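Local coordinates for protein endoglucanase family 5 (Clostridium acetobutylicum ATCC 824, PDB 6PZ7) that probably hydrolyses beta-glucan chains such as cellulose, as a broad-specificity endoglucanase of glycoside hydrolase family 5, subfamily 4, at residues T8-Q11 with I12-M16; S183-S186 with S187-I190; I254-K257 with F258-G262; D291-K295 with G296-V300; P327-V330 with R331-V334. All blocks are in the same frame, centred on the assembly; numbering follows the deposited sequence.

The five contacts follow one another in series, without nesting or crossing, and each is local, joining adjoining segments of a (beta/alpha)8 barrel. Contact 1 opens helix 9-16, across the N-terminal end of the barrel just before strand 19-22. Contact 2 closes the loop leading from helix 161-180 into strand 190-193, and its F189 packs on S9 and I12 of contact 1. Contact 3 ends helix 241-259 ahead of strand 265-270. Contact 4 turns helix 278-294 into strand 298-303; it touches contact 1 through V13, Q10 and N14, and contact 3 through K295 and I297. Contact 5, the C-terminal helix 327-334, stands apart, its nearest atoms about 6 Å from contact 4.

Contact 1: residues T8-Q11 with I12-M16; sequences TSQQ and IVNDM
Q10 reaches along the helix to N14, its NE2 giving OD1 of N14 a hydrogen bond of 3.0 Å that bends to 141° at the hydrogen. The acceptor lies in the amide plane of Q10, but the donor stands above the carbonyl plane of N14, off its lone pairs, and the two amide planes are turned 50° apart. The Q10 CB points away from the following turn; a bend at chi2 (64°) swings the amide back over it. NE2 also donates to G296 O, which ties this pair to the chain ahead of the last barrel strand. Q11 works at the helix start instead. Its OE1 accepts from T8 N at 2.9 Å, in the carbonyl plane and on a lone pair, while Q11 N donates to T8 OG1 at 3.1 Å. I12 turns inward: CG1 lies 3.4 Å from T8 O, the oxygen that also accepts I12 N at 3.0 Å, and its buried side chain packs on Y95, I140 and F189. The reciprocal T8-Q11 pair, with T8 as N-cap, is a capping box, here opening the short helix that closes the N-terminal end of the (beta/alpha)8 barrel.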
loop_
_atom_site.group_PDB
_atom_site.type_symbol
_atom_site.label_atom_id
_atom_site.label_comp_id
_atom_site.label_asym_id
_atom_site.label_seq_id
_atom_site.Cartn_x
_atom_site.Cartn_y
_atom_site.Cartn_z
ATOM N N THR A 8 2.094 -20.211 3.919
ATOM C CA THR A 8 3.262 -19.500 3.459
ATOM C C THR A 8 2.878 -18.094 3.014
ATOM O O THR A 8 1.709 -17.779 2.783
ATOM C CB THR A 8 3.916 -20.192 2.276
ATOM O OG1 THR A 8 3.016 -20.084 1.156
ATOM C CG2 THR A 8 4.271 -21.625 2.616
ATOM N N SER A 9 3.899 -17.244 2.854
ATOM C CA SER A 9 3.677 -15.894 2.353
ATOM C C SER A 9 2.997 -15.918 0.994
ATOM O O SER A 9 2.082 -15.135 0.741
ATOM C CB SER A 9 4.994 -15.113 2.296
ATOM O OG SER A 9 5.451 -14.774 3.591
ATOM N N GLN A 10 3.413 -16.820 0.107
ATOM C CA GLN A 10 2.809 -16.829 -1.225
ATOM C C GLN A 10 1.351 -17.264 -1.148
ATOM O O GLN A 10 0.489 -16.744 -1.868
ATOM C CB GLN A 10 3.607 -17.714 -2.192
ATOM C CG GLN A 10 3.071 -17.708 -3.631
ATOM C CD GLN A 10 3.153 -16.336 -4.303
ATOM O OE1 GLN A 10 4.239 -15.733 -4.362
ATOM N NE2 GLN A 10 2.035 -15.852 -4.821
ATOM N N GLN A 11 1.040 -18.222 -0.268
ATOM C CA GLN A 11 -0.357 -18.609 -0.059
ATOM C C GLN A 11 -1.191 -17.440 0.460
ATOM O O GLN A 11 -2.334 -17.223 0.019
ATOM C CB GLN A 11 -0.436 -19.800 0.891
ATOM C CG GLN A 11 0.007 -21.102 0.215
ATOM C CD GLN A 11 0.054 -22.249 1.215
ATOM O OE1 GLN A 11 0.483 -22.084 2.377
ATOM N NE2 GLN A 11 -0.335 -23.417 0.795
ATOM N N ILE A 12 -0.610 -16.629 1.352
ATOM C CA ILE A 12 -1.292 -15.431 1.842
ATOM C C ILE A 12 -1.552 -14.472 0.689
ATOM O O ILE A 12 -2.662 -13.942 0.531
ATOM C CB ILE A 12 -0.468 -14.755 2.964
ATOM C CG1 ILE A 12 -0.472 -15.585 4.245
ATOM C CG2 ILE A 12 -0.970 -13.345 3.262
ATOM C CD1 ILE A 12 -1.781 -15.588 5.027
ATOM N N VAL A 13 -0.516 -14.174 -0.106
ATOM C CA VAL A 13 -0.683 -13.246 -1.225
ATOM C C VAL A 13 -1.779 -13.729 -2.171
ATOM O O VAL A 13 -2.629 -12.952 -2.615
ATOM C CB VAL A 13 0.661 -13.045 -1.944
ATOM C CG1 VAL A 13 0.507 -12.309 -3.254
ATOM C CG2 VAL A 13 1.602 -12.240 -1.033
ATOM N N ASN A 14 -1.801 -15.026 -2.481
ATOM C CA ASN A 14 -2.838 -15.531 -3.366
ATOM C C ASN A 14 -4.208 -15.381 -2.729
ATOM O O ASN A 14 -5.183 -15.028 -3.402
ATOM C CB ASN A 14 -2.549 -16.999 -3.680
ATOM C CG ASN A 14 -1.343 -17.181 -4.568
ATOM O OD1 ASN A 14 -0.875 -16.234 -5.186
ATOM N ND2 ASN A 14 -0.829 -18.399 -4.616
ATOM N N ASP A 15 -4.319 -15.650 -1.437
ATOM C CA ASP A 15 -5.597 -15.573 -0.746
ATOM C C ASP A 15 -6.120 -14.136 -0.692
ATOM O O ASP A 15 -7.331 -13.901 -0.697
ATOM C CB ASP A 15 -5.440 -16.161 0.661
ATOM C CG ASP A 15 -6.748 -16.616 1.276
ATOM O OD1 ASP A 15 -7.561 -17.228 0.533
ATOM O OD2 ASP A 15 -6.957 -16.468 2.493
ATOM N N MET A 16 -5.222 -13.157 -0.641
ATOM C CA MET A 16 -5.614 -11.753 -0.618
ATOM C C MET A 16 -6.397 -11.372 -1.869
ATOM O O MET A 16 -7.263 -10.495 -1.798
ATOM C CB MET A 16 -4.362 -10.867 -0.500
ATOM C CG MET A 16 -3.688 -10.893 0.867
ATOM S SD MET A 16 -2.033 -10.218 0.892
ATOM C CE MET A 16 -2.400 -8.472 0.795
#

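Contact 2: residues S183-S186 with S187-I190; sequences SNNS and SRFI
N185 and R188 lie side by side, and one amide oxygen takes two of the arginine's N-H groups. OD1 of N185 accepts from R188 NE at 2.8 Å and from R188 NH2 at 3.0 Å, a side-on grip with the oxygen in the guanidinium plane. The amide itself is turned almost perpendicular to that plane, 86° from it. A bend in the arginine chain at chi3 (-49°) folds its end back beside the turn. The rest of the group is also supplied: NH2 donates to Y135 O, NH1 to L139 O, and F141 makes a cation-pi contact. N185 ND2 serves T181 OG1 and A129 O, so both ends of this buried amide are used. In the backbone, S187 N donates to N184 O at 3.2 Å, and S186 N reaches S183 O at the same length. N184 O also sits over one face of the R188 guanidinium, while N184 ND2 has its main partner in Y135 O. One water joins the segments, donating to S183 O at 3.3 Å and lying 2.7 Å from S187 OG. Here a 3-10 turn, pinned by the R188 guanidinium, makes the alpha-to-beta connection from helix 161-180 into barrel strand 190-193.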
loop_
_atom_site.group_PDB
_atom_site.type_symbol
_atom_site.label_atom_id
_atom_site.label_comp_id
_atom_site.label_asym_id
_atom_site.label_seq_id
_atom_site.Cartn_x
_atom_site.Cartn_y
_atom_site.Cartn_z
ATOM N N SER A 183 2.505 -12.333 21.061
ATOM C CA SER A 183 1.189 -12.809 20.659
ATOM C C SER A 183 1.240 -13.147 19.162
ATOM O O SER A 183 2.245 -13.681 18.677
ATOM C CB SER A 183 0.091 -11.789 20.994
ATOM O OG SER A 183 -1.225 -12.316 20.703
ATOM N N ASN A 184 0.207 -12.786 18.400
ATOM C CA ASN A 184 0.180 -13.136 16.988
ATOM C C ASN A 184 1.152 -12.316 16.167
ATOM O O ASN A 184 1.366 -12.634 14.990
ATOM C CB ASN A 184 -1.243 -13.042 16.448
ATOM C CG ASN A 184 -2.119 -14.168 16.937
ATOM O OD1 ASN A 184 -1.624 -15.233 17.358
ATOM N ND2 ASN A 184 -3.408 -13.967 16.884
ATOM N N ASN A 185 1.772 -11.281 16.742
ATOM C CA ASN A 185 2.804 -10.551 16.017
ATOM C C ASN A 185 4.049 -11.380 15.788
ATOM O O ASN A 185 4.847 -11.023 14.921
ATOM C CB ASN A 185 3.126 -9.224 16.693
ATOM C CG ASN A 185 1.995 -8.235 16.593
ATOM O OD1 ASN A 185 1.081 -8.357 15.769
ATOM N ND2 ASN A 185 2.049 -7.212 17.416
ATOM N N SER A 186 4.240 -12.481 16.517
ATOM C CA SER A 186 5.382 -13.361 16.269
ATOM C C SER A 186 5.302 -14.006 14.896
ATOM O O SER A 186 6.342 -14.334 14.305
ATOM C CB SER A 186 5.481 -14.430 17.365
ATOM O OG SER A 186 5.756 -13.827 18.616
ATOM N N SER A 187 4.088 -14.171 14.365
ATOM C CA SER A 187 3.889 -14.863 13.098
ATOM C C SER A 187 3.085 -14.059 12.085
ATOM O O SER A 187 2.686 -14.615 11.051
ATOM C CB SER A 187 3.225 -16.219 13.331
ATOM O OG SER A 187 2.026 -16.036 14.047
ATOM N N ARG A 188 2.800 -12.793 12.368
ATOM C CA ARG A 188 2.045 -11.955 11.431
ATOM C C ARG A 188 2.853 -11.756 10.147
ATOM O O ARG A 188 4.075 -11.618 10.174
ATOM C CB ARG A 188 1.742 -10.600 12.080
ATOM C CG ARG A 188 0.793 -9.752 11.274
ATOM C CD ARG A 188 0.292 -8.487 11.985
ATOM N NE ARG A 188 -0.177 -8.783 13.327
ATOM C CZ ARG A 188 -1.224 -9.509 13.648
ATOM N NH1 ARG A 188 -2.061 -9.958 12.725
ATOM N NH2 ARG A 188 -1.431 -9.843 14.925
ATOM N N PHE A 189 2.170 -11.707 9.027
ATOM C CA PHE A 189 2.784 -11.339 7.748
ATOM C C PHE A 189 2.977 -9.831 7.675
ATOM O O PHE A 189 2.134 -9.053 8.130
ATOM C CB PHE A 189 1.957 -11.899 6.586
ATOM C CG PHE A 189 1.962 -13.392 6.560
ATOM C CD1 PHE A 189 1.072 -14.127 7.340
ATOM C CD2 PHE A 189 2.963 -14.092 5.887
ATOM C CE1 PHE A 189 1.153 -15.518 7.397
ATOM C CE2 PHE A 189 3.009 -15.479 5.930
ATOM C CZ PHE A 189 2.117 -16.171 6.693
ATOM N N ILE A 190 4.124 -9.441 7.124
ATOM C CA ILE A 190 4.586 -8.056 7.117
ATOM C C ILE A 190 5.023 -7.690 5.716
ATOM O O ILE A 190 5.844 -8.395 5.126
ATOM C CB ILE A 190 5.725 -7.804 8.134
ATOM C CG1 ILE A 190 5.311 -8.172 9.556
ATOM C CG2 ILE A 190 6.163 -6.344 8.066
ATOM C CD1 ILE A 190 6.433 -8.200 10.583
HETATM O O HOH W 1 2.292 -16.350 16.743
#

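Contact 3: residues I254-K257 with F258-G262; sequences IYNK and FVKNG
K257 sets its CG over the face of the F258 ring, and here the packing is tight. This CG sits 3.8 Å from the ring centroid and almost exactly on the ring normal, a CH-pi contact over the centre of the face. The K257 chain, bent at chi2 (66°), then carries NZ off to N205 OD1. F258 is buried against V218 and V265 of the barrel strands, and its N donates to I254 O at 3.0 Å. Next to it, V259 brings CB to 3.8 Å from Y255 CD1; its side chain reaches V265 and I297. The helix widens at this point into a pi-type turn: K260 N passes over the usual acceptor and donates to Y255 O at 2.9 Å, nearly straight at 170°. Helix 241-259 then ends in a Schellman motif. Q263 N pairs with F258 O, G262 N donates to V259 O at 3.0 Å, and G262, at positive phi, is the C-prime residue that lets the chain turn toward strand 265-270. On the solvent side the contacts are made by more exposed chains and a longer polar bond. K260 CB lies over one face of the Y255 ring, 4.0 Å from its centroid and offset toward the rim, while the lysine chain crosses the tyrosine at about a right angle. A bend at chi3 then brings NZ round to N256 OD1, a long bond of 3.3 Å arriving from above the carbonyl plane. N261, exposed like K260, returns its ND2 to K257 O at 3.1 Å, likewise from above the plane of that carbonyl.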
loop_
_atom_site.group_PDB
_atom_site.type_symbol
_atom_site.label_atom_id
_atom_site.label_comp_id
_atom_site.label_asym_id
_atom_site.label_seq_id
_atom_site.Cartn_x
_atom_site.Cartn_y
_atom_site.Cartn_z
ATOM N N ILE A 254 9.349 -7.797 -12.131
ATOM C CA ILE A 254 9.027 -8.053 -10.729
ATOM C C ILE A 254 8.995 -9.548 -10.461
ATOM O O ILE A 254 9.559 -10.027 -9.470
ATOM C CB ILE A 254 7.689 -7.392 -10.376
ATOM C CG1 ILE A 254 7.755 -5.872 -10.537
ATOM C CG2 ILE A 254 7.272 -7.784 -8.979
ATOM C CD1 ILE A 254 6.379 -5.171 -10.515
ATOM N N TYR A 255 8.348 -10.303 -11.345
ATOM C CA TYR A 255 8.300 -11.754 -11.210
ATOM C C TYR A 255 9.710 -12.349 -11.198
ATOM O O TYR A 255 10.041 -13.190 -10.348
ATOM C CB TYR A 255 7.488 -12.353 -12.368
ATOM C CG TYR A 255 7.583 -13.863 -12.421
ATOM C CD1 TYR A 255 6.830 -14.647 -11.563
ATOM C CD2 TYR A 255 8.444 -14.493 -13.301
ATOM C CE1 TYR A 255 6.935 -16.023 -11.561
ATOM C CE2 TYR A 255 8.548 -15.877 -13.331
ATOM C CZ TYR A 255 7.780 -16.633 -12.452
ATOM O OH TYR A 255 7.908 -18.015 -12.476
ATOM N N ASN A 256 10.551 -11.927 -12.136
ATOM C CA ASN A 256 11.886 -12.512 -12.226
ATOM C C ASN A 256 12.770 -12.135 -11.057
ATOM O O ASN A 256 13.618 -12.938 -10.634
ATOM C CB ASN A 256 12.526 -12.130 -13.557
ATOM C CG ASN A 256 12.024 -12.992 -14.704
ATOM O OD1 ASN A 256 11.777 -14.178 -14.530
ATOM N ND2 ASN A 256 11.852 -12.378 -15.863
ATOM N N LYS A 257 12.618 -10.945 -10.517
ATOM C CA LYS A 257 13.461 -10.539 -9.408
ATOM C C LYS A 257 13.064 -11.198 -8.098
ATOM O O LYS A 257 13.931 -11.643 -7.326
ATOM C CB LYS A 257 13.446 -9.019 -9.278
ATOM C CG LYS A 257 14.211 -8.520 -8.094
ATOM C CD LYS A 257 15.686 -8.828 -8.260
ATOM C CE LYS A 257 16.476 -8.397 -7.060
ATOM N NZ LYS A 257 17.919 -8.670 -7.282
ATOM N N PHE A 258 11.766 -11.237 -7.802
ATOM C CA PHE A 258 11.254 -11.650 -6.493
ATOM C C PHE A 258 10.472 -12.957 -6.557
ATOM O O PHE A 258 10.884 -13.960 -5.941
ATOM C CB PHE A 258 10.395 -10.522 -5.882
ATOM C CG PHE A 258 11.185 -9.287 -5.509
ATOM C CD1 PHE A 258 12.206 -9.349 -4.568
ATOM C CD2 PHE A 258 10.850 -8.067 -6.037
ATOM C CE1 PHE A 258 12.924 -8.214 -4.226
ATOM C CE2 PHE A 258 11.564 -6.924 -5.676
ATOM C CZ PHE A 258 12.583 -7.011 -4.767
ATOM N N VAL A 259 9.343 -12.986 -7.269
ATOM C CA VAL A 259 8.369 -14.054 -7.073
ATOM C C VAL A 259 8.968 -15.399 -7.445
ATOM O O VAL A 259 8.797 -16.391 -6.721
ATOM C CB VAL A 259 7.094 -13.781 -7.886
ATOM C CG1 VAL A 259 6.106 -14.944 -7.715
ATOM C CG2 VAL A 259 6.442 -12.437 -7.506
ATOM N N LYS A 260 9.690 -15.450 -8.565
ATOM C CA LYS A 260 10.284 -16.701 -9.056
ATOM C C LYS A 260 11.331 -17.234 -8.097
ATOM O O LYS A 260 11.619 -18.447 -8.097
ATOM C CB LYS A 260 10.921 -16.401 -10.407
ATOM C CG LYS A 260 11.692 -17.552 -11.040
ATOM C CD LYS A 260 12.436 -17.055 -12.263
ATOM C CE LYS A 260 13.641 -16.233 -11.880
ATOM N NZ LYS A 260 14.320 -15.637 -13.067
ATOM N N ASN A 261 11.964 -16.364 -7.320
ATOM C CA ASN A 261 12.958 -16.751 -6.332
ATOM C C ASN A 261 12.356 -17.006 -4.952
ATOM O O ASN A 261 13.101 -17.019 -3.958
ATOM C CB ASN A 261 14.055 -15.697 -6.262
ATOM C CG ASN A 261 14.866 -15.623 -7.543
ATOM O OD1 ASN A 261 15.317 -16.645 -8.071
ATOM N ND2 ASN A 261 15.043 -14.410 -8.067
ATOM N N GLY A 262 11.038 -17.195 -4.861
ATOM C CA GLY A 262 10.375 -17.498 -3.608
ATOM C C GLY A 262 10.109 -16.308 -2.710
ATOM O O GLY A 262 9.840 -16.495 -1.526
#

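Contact 4: residues D291-K295 with G296-V300; sequences DARKK and GITTV
A Schellman motif links A292 and R293 to I297 and G296, ending helix 278-294 and steering the chain into strand 298-303, the last strand of the (beta/alpha)8 barrel. I297 N donates to A292 O and G296 N to R293 O, each at 2.9 Å; G296, with phi 78°, is the C-prime residue. Next to this turn the small side chain of A292 fits against the emerging strand, its CB 4.1 Å from I297 CB and 3.8 Å from T299 CG2. I297 spreads its CD1 toward K295 CB on one flank and packs on I254 and I267 beyond. In the conformer described, one of two deposited, R293 doubles back through bends at chi2 and chi3 and meets T298 end-on: NH1 and NH2 each donate to T298 OG1 at 3.0 Å, with the oxygen close to the guanidinium plane. I297 O lies 3.5 Å above that plane, toward its rim. The same T298 hydroxyl bonds to V13 O, so in this conformer the T298 side chain joins helix 278-294, the strand start and helix 9-16. Within the helix end, K295 NZ forms a salt bridge with D291 OD1 of 3.1 Å, meeting the carboxylate on its syn side but tilted from the carboxylate plane, and a second one with D248. Because the carboxylates of D291 and D248 come close together, the shared lysine probably offsets their mutual repulsion and would help both to remain ionised.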
loop_
_atom_site.group_PDB
_atom_site.type_symbol
_atom_site.label_atom_id
_atom_site.label_comp_id
_atom_site.label_asym_id
_atom_site.label_seq_id
_atom_site.Cartn_x
_atom_site.Cartn_y
_atom_site.Cartn_z
ATOM N N ASP A 291 -2.593 -10.497 -15.723
ATOM C CA ASP A 291 -1.176 -10.817 -15.933
ATOM C C ASP A 291 -0.426 -10.864 -14.606
ATOM O O ASP A 291 0.413 -11.752 -14.377
ATOM C CB ASP A 291 -0.554 -9.792 -16.879
ATOM C CG ASP A 291 0.738 -10.259 -17.495
ATOM O OD1 ASP A 291 0.999 -11.481 -17.525
ATOM O OD2 ASP A 291 1.500 -9.404 -17.960
ATOM N N ALA A 292 -0.721 -9.935 -13.698
ATOM C CA ALA A 292 -0.110 -9.995 -12.375
ATOM C C ALA A 292 -0.422 -11.315 -11.681
ATOM O O ALA A 292 0.478 -11.956 -11.127
ATOM C CB ALA A 292 -0.562 -8.790 -11.539
ATOM N N ARG A 293 -1.674 -11.755 -11.750
ATOM C CA ARG A 293 -2.063 -12.994 -11.085
ATOM C C ARG A 293 -1.350 -14.195 -11.698
ATOM O O ARG A 293 -0.953 -15.121 -10.972
ATOM C CB ARG A 293 -3.578 -13.196 -11.142
ATOM C CG ARG A 293 -4.073 -14.571 -10.633
ATOM C CD ARG A 293 -4.396 -14.624 -9.126
ATOM N NE ARG A 293 -3.225 -14.527 -8.253
ATOM C CZ ARG A 293 -3.026 -13.574 -7.336
ATOM N NH1 ARG A 293 -3.928 -12.619 -7.150
ATOM N NH2 ARG A 293 -1.920 -13.609 -6.619
ATOM N N LYS A 294 -1.164 -14.199 -13.021
ATOM C CA LYS A 294 -0.430 -15.293 -13.628
ATOM C C LYS A 294 0.991 -15.368 -13.102
ATOM O O LYS A 294 1.588 -16.455 -13.084
ATOM C CB LYS A 294 -0.423 -15.100 -15.134
ATOM C CG LYS A 294 -1.743 -15.465 -15.798
ATOM C CD LYS A 294 -1.716 -15.211 -17.303
ATOM C CE LYS A 294 -3.078 -15.522 -17.920
ATOM N NZ LYS A 294 -3.130 -15.134 -19.355
ATOM N N LYS A 295 1.547 -14.243 -12.684
ATOM C CA LYS A 295 2.873 -14.128 -12.092
ATOM C C LYS A 295 2.851 -14.177 -10.570
ATOM O O LYS A 295 3.875 -13.855 -9.945
ATOM C CB LYS A 295 3.545 -12.858 -12.616
ATOM C CG LYS A 295 3.828 -12.932 -14.130
ATOM C CD LYS A 295 4.101 -11.558 -14.720
ATOM C CE LYS A 295 4.668 -11.588 -16.134
ATOM N NZ LYS A 295 3.941 -12.467 -17.084
ATOM N N GLY A 296 1.742 -14.550 -9.953
ATOM C CA GLY A 296 1.686 -14.690 -8.515
ATOM C C GLY A 296 1.565 -13.403 -7.725
ATOM O O GLY A 296 1.756 -13.425 -6.498
ATOM N N ILE A 297 1.262 -12.286 -8.376
ATOM C CA ILE A 297 1.254 -10.965 -7.759
ATOM C C ILE A 297 -0.178 -10.489 -7.552
ATOM O O ILE A 297 -0.990 -10.494 -8.492
ATOM C CB ILE A 297 2.015 -9.957 -8.636
ATOM C CG1 ILE A 297 3.473 -10.383 -8.862
ATOM C CG2 ILE A 297 1.948 -8.570 -8.026
ATOM C CD1 ILE A 297 4.137 -9.702 -10.036
ATOM N N THR A 298 -0.506 -10.086 -6.328
ATOM C CA THR A 298 -1.791 -9.480 -5.979
ATOM C C THR A 298 -1.681 -7.966 -6.045
ATOM O O THR A 298 -0.653 -7.399 -5.634
ATOM C CB THR A 298 -2.222 -9.957 -4.609
ATOM O OG1 THR A 298 -2.581 -11.334 -4.762
ATOM C CG2 THR A 298 -3.381 -9.198 -4.051
ATOM N N THR A 299 -2.750 -7.311 -6.498
ATOM C CA THR A 299 -2.798 -5.871 -6.720
ATOM C C THR A 299 -3.877 -5.242 -5.859
ATOM O O THR A 299 -4.858 -5.901 -5.482
ATOM C CB THR A 299 -3.103 -5.565 -8.214
ATOM O OG1 THR A 299 -4.459 -5.890 -8.544
ATOM C CG2 THR A 299 -2.128 -6.275 -9.146
ATOM N N VAL A 300 -3.700 -3.954 -5.566
ATOM C CA VAL A 300 -4.603 -3.195 -4.689
ATOM C C VAL A 300 -4.838 -1.823 -5.333
ATOM O O VAL A 300 -3.904 -1.031 -5.476
ATOM C CB VAL A 300 -4.022 -3.040 -3.285
ATOM C CG1 VAL A 300 -5.046 -2.394 -2.348
ATOM C CG2 VAL A 300 -3.540 -4.371 -2.711
#

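Contact 5: residues P327-V330 with R331-V334; sequences PKLV and RTIV
P327 O accepts R331 N at 3.2 Å, the first of four backbone bonds of alpha-helical spacing that span the two halves of helix 327-334. K328 O takes T332 N, L329 O takes I333 N and V330 O takes V334 N, each of these three at 3.1 Å. A further bond uses a side chain: T332 OG1 donates to L329 O at 2.9 Å. With chi1 at 63°, the threonine hydroxyl lies between its own N and carbonyl carbon and is directed back at the carbonyl three residues earlier, so L329 O is gripped by two donors, the I333 amide and the T332 hydroxyl. The methyl of the same threonine, CG2, rests 3.3 Å from K328 O, which places the two branches of T332 beside successive carbonyls of the preceding turn. Apolar contact is made by L329 and I333, whose side chains cross at a slant. L329 CD1 meets I333 CD1 at 4.0 Å, and the same isoleucine methyl comes within 3.5 Å of L329 O. CG of L329, anti to its N (chi1 174°), carries the leucine end toward the second half of the helix although its CB points away. K328 and R331 are exposed. At the N-terminal turn E278 OE2 accepts L329 N. L329 and T332 lie against A285 of helix 278-294; L329 and I333 both touch W301 of barrel strand 298-303, while I333 and V334 touch F53, just ahead of strand 55-58.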
loop_
_atom_site.group_PDB
_atom_site.type_symbol
_atom_site.label_atom_id
_atom_site.label_comp_id
_atom_site.label_asym_id
_atom_site.label_seq_id
_atom_site.Cartn_x
_atom_site.Cartn_y
_atom_site.Cartn_z
ATOM N N PRO A 327 -18.746 1.172 -13.326
ATOM C CA PRO A 327 -19.098 -0.238 -13.069
ATOM C C PRO A 327 -18.346 -1.211 -13.938
ATOM O O PRO A 327 -18.061 -2.330 -13.486
ATOM C CB PRO A 327 -20.621 -0.272 -13.321
ATOM C CG PRO A 327 -20.879 0.906 -14.234
ATOM C CD PRO A 327 -19.907 1.957 -13.782
ATOM N N LYS A 328 -18.008 -0.855 -15.164
ATOM C CA LYS A 328 -17.242 -1.775 -16.006
ATOM C C LYS A 328 -15.829 -1.938 -15.463
ATOM O O LYS A 328 -15.297 -3.053 -15.383
ATOM C CB LYS A 328 -17.212 -1.222 -17.412
ATOM C CG LYS A 328 -16.383 -1.968 -18.429
ATOM C CD LYS A 328 -16.338 -1.178 -19.735
ATOM C CE LYS A 328 -15.516 -1.880 -20.787
ATOM N NZ LYS A 328 -15.830 -1.325 -22.178
ATOM N N LEU A 329 -15.241 -0.839 -15.005
ATOM C CA LEU A 329 -13.903 -0.847 -14.442
ATOM C C LEU A 329 -13.856 -1.672 -13.171
ATOM O O LEU A 329 -12.957 -2.489 -12.990
ATOM C CB LEU A 329 -13.464 0.605 -14.220
ATOM C CG LEU A 329 -12.166 0.844 -13.505
ATOM C CD1 LEU A 329 -10.968 0.129 -14.150
ATOM C CD2 LEU A 329 -11.891 2.304 -13.391
ATOM N N VAL A 330 -14.806 -1.468 -12.255
ATOM C CA VAL A 330 -14.754 -2.244 -11.024
ATOM C C VAL A 330 -14.819 -3.730 -11.346
ATOM O O VAL A 330 -14.083 -4.542 -10.768
ATOM C CB VAL A 330 -15.858 -1.809 -10.038
ATOM C CG1 VAL A 330 -15.666 -2.556 -8.683
ATOM C CG2 VAL A 330 -15.849 -0.318 -9.789
ATOM N N ARG A 331 -15.714 -4.107 -12.263
ATOM C CA ARG A 331 -15.864 -5.521 -12.589
ATOM C C ARG A 331 -14.570 -6.104 -13.163
ATOM O O ARG A 331 -14.214 -7.253 -12.843
ATOM C CB ARG A 331 -17.053 -5.726 -13.527
ATOM C CG ARG A 331 -17.459 -7.180 -13.730
ATOM C CD ARG A 331 -18.029 -7.791 -12.461
ATOM N NE ARG A 331 -18.400 -9.173 -12.707
ATOM C CZ ARG A 331 -19.004 -9.954 -11.823
ATOM N NH1 ARG A 331 -19.306 -9.493 -10.624
ATOM N NH2 ARG A 331 -19.304 -11.195 -12.160
ATOM N N THR A 332 -13.846 -5.367 -14.012
ATOM C CA THR A 332 -12.557 -5.856 -14.517
ATOM C C THR A 332 -11.515 -6.007 -13.417
ATOM O O THR A 332 -10.582 -6.829 -13.540
ATOM C CB THR A 332 -11.978 -5.012 -15.663
ATOM O OG1 THR A 332 -11.670 -3.668 -15.271
ATOM C CG2 THR A 332 -12.985 -4.940 -16.807
ATOM N N ILE A 333 -11.579 -5.174 -12.369
ATOM C CA ILE A 333 -10.635 -5.297 -11.270
ATOM C C ILE A 333 -10.857 -6.593 -10.500
ATOM O O ILE A 333 -9.887 -7.264 -10.126
ATOM C CB ILE A 333 -10.669 -4.059 -10.368
ATOM C CG1 ILE A 333 -10.195 -2.794 -11.117
ATOM C CG2 ILE A 333 -9.832 -4.275 -9.101
ATOM C CD1 ILE A 333 -10.633 -1.523 -10.501
ATOM N N VAL A 334 -12.119 -6.932 -10.199
ATOM C CA VAL A 334 -12.447 -8.035 -9.292
ATOM C C VAL A 334 -12.679 -9.371 -9.995
ATOM O O VAL A 334 -12.904 -10.390 -9.316
ATOM C CB VAL A 334 -13.701 -7.704 -8.447
ATOM C CG1 VAL A 334 -13.463 -6.486 -7.582
ATOM C CG2 VAL A 334 -14.952 -7.548 -9.325
#